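Local coordinates for protein cytosine-specific methyltransferase (Escherichia coli O157:H7 EDL933, PDB 3G7U) that probably methylates cytosine in DNA at carbon 5, using S-adenosyl-L-methionine as the methyl donor, at residues V26-I37 / S47-L57. Numbering follows the deposited sequence. Where two conformers were deposited one is given.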
loop_
_atom_site.group_PDB
_atom_site.type_symbol
_atom_site.label_atom_id
_atom_site.label_comp_id
_atom_site.label_asym_id
_atom_site.label_seq_id
_atom_site.Cartn_x
_atom_site.Cartn_y
_atom_site.Cartn_z
ATOM N N VAL A 26 -12.285 -8.470 0.070
ATOM C CA VAL A 26 -12.086 -7.413 1.093
ATOM C C VAL A 26 -13.498 -6.910 1.362
ATOM O O VAL A 26 -14.083 -6.196 0.541
ATOM C CB VAL A 26 -11.196 -6.256 0.591
ATOM C CG1 VAL A 26 -11.157 -5.078 1.629
ATOM C CG2 VAL A 26 -9.770 -6.794 0.296
ATOM N N LYS A 27 -14.056 -7.347 2.478
ATOM C CA LYS A 27 -15.494 -7.105 2.738
ATOM C C LYS A 27 -15.740 -5.748 3.388
ATOM O O LYS A 27 -16.818 -5.168 3.224
ATOM C CB LYS A 27 -16.094 -8.190 3.631
ATOM C CG LYS A 27 -16.214 -9.552 2.999
ATOM C CD LYS A 27 -17.147 -9.493 1.805
ATOM C CE LYS A 27 -17.796 -10.829 1.568
ATOM N NZ LYS A 27 -18.514 -10.861 0.278
ATOM N N MET A 28 -14.736 -5.214 4.073
ATOM C CA MET A 28 -14.912 -3.989 4.852
ATOM C C MET A 28 -13.547 -3.327 4.955
ATOM O O MET A 28 -12.572 -4.013 5.220
ATOM C CB MET A 28 -15.414 -4.277 6.283
ATOM C CG MET A 28 -15.637 -3.024 7.236
ATOM S SD MET A 28 -16.208 -3.513 8.914
ATOM C CE MET A 28 -17.882 -3.767 8.362
ATOM N N ALA A 29 -13.509 -2.007 4.782
ATOM C CA ALA A 29 -12.317 -1.223 5.141
ATOM C C ALA A 29 -12.662 -0.239 6.250
ATOM O O ALA A 29 -13.742 0.406 6.195
ATOM C CB ALA A 29 -11.806 -0.479 3.896
ATOM N N VAL A 30 -11.809 -0.112 7.273
ATOM C CA VAL A 30 -12.023 0.852 8.340
ATOM C C VAL A 30 -10.878 1.866 8.297
ATOM O O VAL A 30 -9.707 1.501 8.386
ATOM C CB VAL A 30 -12.066 0.203 9.749
ATOM C CG1 VAL A 30 -12.276 1.276 10.857
ATOM C CG2 VAL A 30 -13.196 -0.859 9.825
ATOM N N GLU A 31 -11.247 3.122 8.124
ATOM C CA GLU A 31 -10.221 4.202 8.008
ATOM C C GLU A 31 -10.815 5.510 8.495
ATOM O O GLU A 31 -11.867 5.885 8.048
ATOM C CB GLU A 31 -9.818 4.303 6.523
ATOM C CG GLU A 31 -8.902 5.489 6.135
ATOM C CD GLU A 31 -7.662 5.585 6.987
ATOM O OE1 GLU A 31 -6.951 4.575 7.143
ATOM O OE2 GLU A 31 -7.384 6.675 7.534
ATOM N N ILE A 32 -10.132 6.180 9.417
ATOM C CA ILE A 32 -10.586 7.472 9.966
ATOM C C ILE A 32 -10.467 8.665 8.991
ATOM O O ILE A 32 -11.256 9.588 9.048
ATOM C CB ILE A 32 -9.912 7.771 11.361
ATOM C CG1 ILE A 32 -10.657 8.848 12.168
ATOM C CG2 ILE A 32 -8.443 8.219 11.225
ATOM C CD1 ILE A 32 -12.166 8.580 12.427
ATOM N N ASP A 33 -9.493 8.655 8.071
ATOM C CA ASP A 33 -9.279 9.839 7.267
ATOM C C ASP A 33 -10.271 9.861 6.129
ATOM O O ASP A 33 -10.322 8.939 5.344
ATOM C CB ASP A 33 -7.840 9.852 6.725
ATOM C CG ASP A 33 -7.544 11.080 5.904
ATOM O OD1 ASP A 33 -7.089 12.069 6.498
ATOM O OD2 ASP A 33 -7.739 11.052 4.674
ATOM N N GLN A 34 -11.014 10.958 5.995
ATOM C CA GLN A 34 -12.052 11.064 5.004
ATOM C C GLN A 34 -11.522 10.957 3.582
ATOM O O GLN A 34 -12.092 10.264 2.775
ATOM C CB GLN A 34 -12.801 12.389 5.173
ATOM C CG GLN A 34 -13.908 12.592 4.155
ATOM C CD GLN A 34 -14.373 14.032 4.130
ATOM O OE1 GLN A 34 -15.004 14.502 5.078
ATOM N NE2 GLN A 34 -14.035 14.753 3.058
ATOM N N HIS A 35 -10.399 11.604 3.280
ATOM C CA HIS A 35 -9.866 11.499 1.933
ATOM C C HIS A 35 -9.378 10.082 1.574
ATOM O O HIS A 35 -9.607 9.606 0.458
ATOM C CB HIS A 35 -8.711 12.482 1.745
ATOM C CG HIS A 35 -9.133 13.906 1.873
ATOM N ND1 HIS A 35 -9.944 14.522 0.944
ATOM C CD2 HIS A 35 -8.911 14.818 2.845
ATOM C CE1 HIS A 35 -10.175 15.766 1.321
ATOM N NE2 HIS A 35 -9.555 15.972 2.470
ATOM N N ALA A 36 -8.677 9.458 2.518
ATOM C CA ALA A 36 -8.176 8.106 2.343
ATOM C C ALA A 36 -9.326 7.148 2.154
ATOM O O ALA A 36 -9.334 6.371 1.202
ATOM C CB ALA A 36 -7.327 7.697 3.517
ATOM N N ILE A 37 -10.343 7.220 3.023
ATOM C CA ILE A 37 -11.430 6.259 2.860
ATOM C C ILE A 37 -12.313 6.525 1.641
ATOM O O ILE A 37 -12.830 5.577 1.029
ATOM C CB ILE A 37 -12.322 6.104 4.130
ATOM C CG1 ILE A 37 -13.008 4.727 4.112
ATOM C CG2 ILE A 37 -13.327 7.273 4.273
ATOM C CD1 ILE A 37 -13.807 4.455 5.346
ATOM N N SER A 47 -16.692 -3.011 -1.351
ATOM C CA SER A 47 -16.363 -3.207 0.050
ATOM C C SER A 47 -17.212 -2.279 0.879
ATOM O O SER A 47 -17.581 -1.220 0.395
ATOM C CB SER A 47 -14.883 -2.868 0.291
ATOM O OG SER A 47 -14.094 -3.725 -0.518
ATOM N N LEU A 48 -17.505 -2.644 2.118
ATOM C CA LEU A 48 -18.166 -1.728 3.032
ATOM C C LEU A 48 -17.113 -0.746 3.538
ATOM O O LEU A 48 -15.970 -1.129 3.681
ATOM C CB LEU A 48 -18.722 -2.461 4.243
ATOM C CG LEU A 48 -19.837 -3.451 3.903
ATOM C CD1 LEU A 48 -20.348 -4.014 5.226
ATOM C CD2 LEU A 48 -20.919 -2.690 3.195
ATOM N N HIS A 49 -17.511 0.496 3.792
ATOM C CA HIS A 49 -16.561 1.517 4.290
ATOM C C HIS A 49 -17.036 2.108 5.554
ATOM O O HIS A 49 -18.154 2.643 5.617
ATOM C CB HIS A 49 -16.342 2.582 3.208
ATOM C CG HIS A 49 -15.568 2.055 2.058
ATOM N ND1 HIS A 49 -16.162 1.465 0.959
ATOM C CD2 HIS A 49 -14.233 1.901 1.888
ATOM C CE1 HIS A 49 -15.229 0.980 0.162
ATOM N NE2 HIS A 49 -14.050 1.224 0.708
ATOM N N VAL A 50 -16.200 2.004 6.581
ATOM C CA VAL A 50 -16.566 2.476 7.900
ATOM C C VAL A 50 -15.519 3.509 8.261
ATOM O O VAL A 50 -14.341 3.162 8.435
ATOM C CB VAL A 50 -16.565 1.304 8.872
ATOM C CG1 VAL A 50 -16.721 1.777 10.320
ATOM C CG2 VAL A 50 -17.718 0.348 8.519
ATOM N N GLN A 51 -15.938 4.776 8.318
ATOM C CA GLN A 51 -15.020 5.852 8.719
ATOM C C GLN A 51 -15.081 6.017 10.207
ATOM O O GLN A 51 -15.942 6.720 10.704
ATOM C CB GLN A 51 -15.381 7.157 8.015
ATOM C CG GLN A 51 -14.369 8.272 8.311
ATOM C CD GLN A 51 -14.827 9.621 7.858
ATOM O OE1 GLN A 51 -15.826 9.760 7.147
ATOM N NE2 GLN A 51 -14.059 10.633 8.214
ATOM N N GLU A 52 -14.168 5.367 10.922
ATOM C CA GLU A 52 -14.297 5.227 12.347
ATOM C C GLU A 52 -12.940 5.030 12.997
ATOM O O GLU A 52 -12.031 4.472 12.409
ATOM C CB GLU A 52 -15.250 4.062 12.676
ATOM C CG GLU A 52 -15.799 4.113 14.142
ATOM C CD GLU A 52 -16.283 5.496 14.448
ATOM O OE1 GLU A 52 -17.407 5.750 14.055
ATOM O OE2 GLU A 52 -15.491 6.370 14.942
ATOM N N ASP A 53 -12.853 5.536 14.216
ATOM C CA ASP A 53 -11.854 5.249 15.176
ATOM C C ASP A 53 -12.069 3.813 15.661
ATOM O O ASP A 53 -13.142 3.473 16.207
ATOM C CB ASP A 53 -12.102 6.251 16.298
ATOM C CG ASP A 53 -10.965 6.331 17.308
ATOM O OD1 ASP A 53 -10.368 5.301 17.654
ATOM O OD2 ASP A 53 -10.714 7.454 17.806
ATOM N N VAL A 54 -11.043 2.975 15.494
ATOM C CA VAL A 54 -11.105 1.557 15.857
ATOM C C VAL A 54 -11.354 1.390 17.375
ATOM O O VAL A 54 -11.854 0.367 17.842
ATOM C CB VAL A 54 -9.840 0.813 15.305
ATOM C CG1 VAL A 54 -9.458 -0.365 16.125
ATOM C CG2 VAL A 54 -10.049 0.391 13.864
ATOM N N SER A 55 -11.013 2.414 18.157
ATOM C CA SER A 55 -11.267 2.364 19.607
ATOM C C SER A 55 -12.757 2.278 19.995
ATOM O O SER A 55 -13.098 1.867 21.121
ATOM C CB SER A 55 -10.601 3.533 20.334
ATOM O OG SER A 55 -11.352 4.720 20.212
ATOM N N LEU A 56 -13.614 2.652 19.055
ATOM C CA LEU A 56 -15.074 2.682 19.232
ATOM C C LEU A 56 -15.713 1.398 18.680
ATOM O O LEU A 56 -16.946 1.294 18.598
ATOM C CB LEU A 56 -15.651 3.916 18.532
ATOM C CG LEU A 56 -15.208 5.292 19.095
ATOM C CD1 LEU A 56 -15.961 6.384 18.386
ATOM C CD2 LEU A 56 -15.503 5.342 20.595
ATOM N N LEU A 57 -14.865 0.439 18.277
ATOM C CA LEU A 57 -15.313 -0.839 17.686
ATOM C C LEU A 57 -15.056 -2.008 18.627
ATOM O O LEU A 57 -14.117 -2.004 19.429
ATOM C CB LEU A 57 -14.662 -1.123 16.306
ATOM C CG LEU A 57 -14.867 -0.050 15.220
ATOM C CD1 LEU A 57 -14.168 -0.482 13.927
ATOM C CD2 LEU A 57 -16.372 0.321 14.965
HETATM O O HOH W 1 -14.607 13.666 8.109
#
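Val30 CG1 lies 3.8 Å from Val54 CG2; a chi1 of 179° carries this methyl away from the backbone N, to the side where Val54 and Leu57, from the turn after strand 48-50, close over it. Leu57 CD1 is 4.0 Å from Val30 CG1, while Val30 CG2 faces Val50 CB. Beta-branched Val30 and Val50 suit the strands of this beta-alpha-beta unit in the Rossmann-like methyltransferase fold, where strand 25-30 runs parallel to the sheet's edge strand 48-50. Met28 extends the same face: its flexible thioether bends at the end to bring CE against Leu48 CD1 and Val50 CG2, against Phe65 and Phe66 of helix 59-66. On the other face, connecting helix 34-43 returns over the strands; Ile37 and His49 head in opposite directions, Ile37 CG1 against His49 CD2, and Ile37 CD1 reaches Val50 O at 3.4 Å. Small Ala29 lets the imidazole lie close, and His49 NE2 bonds to His40 on that helix. Between the faces, Ala29 N bonds to Leu48 O and Val50 N to Ala29 O, the parallel pattern. At one end, Ser47 OG donates a hydrogen bond to Val26 O at 2.7 Å. Beyond the other, extended Gln51 runs alongside the 31-32 backbone: NE2 donates to Ile32 O at 3.1 Å, tilted 34° from the carbonyl plane, and also to a water that donates to Gln34 OE1.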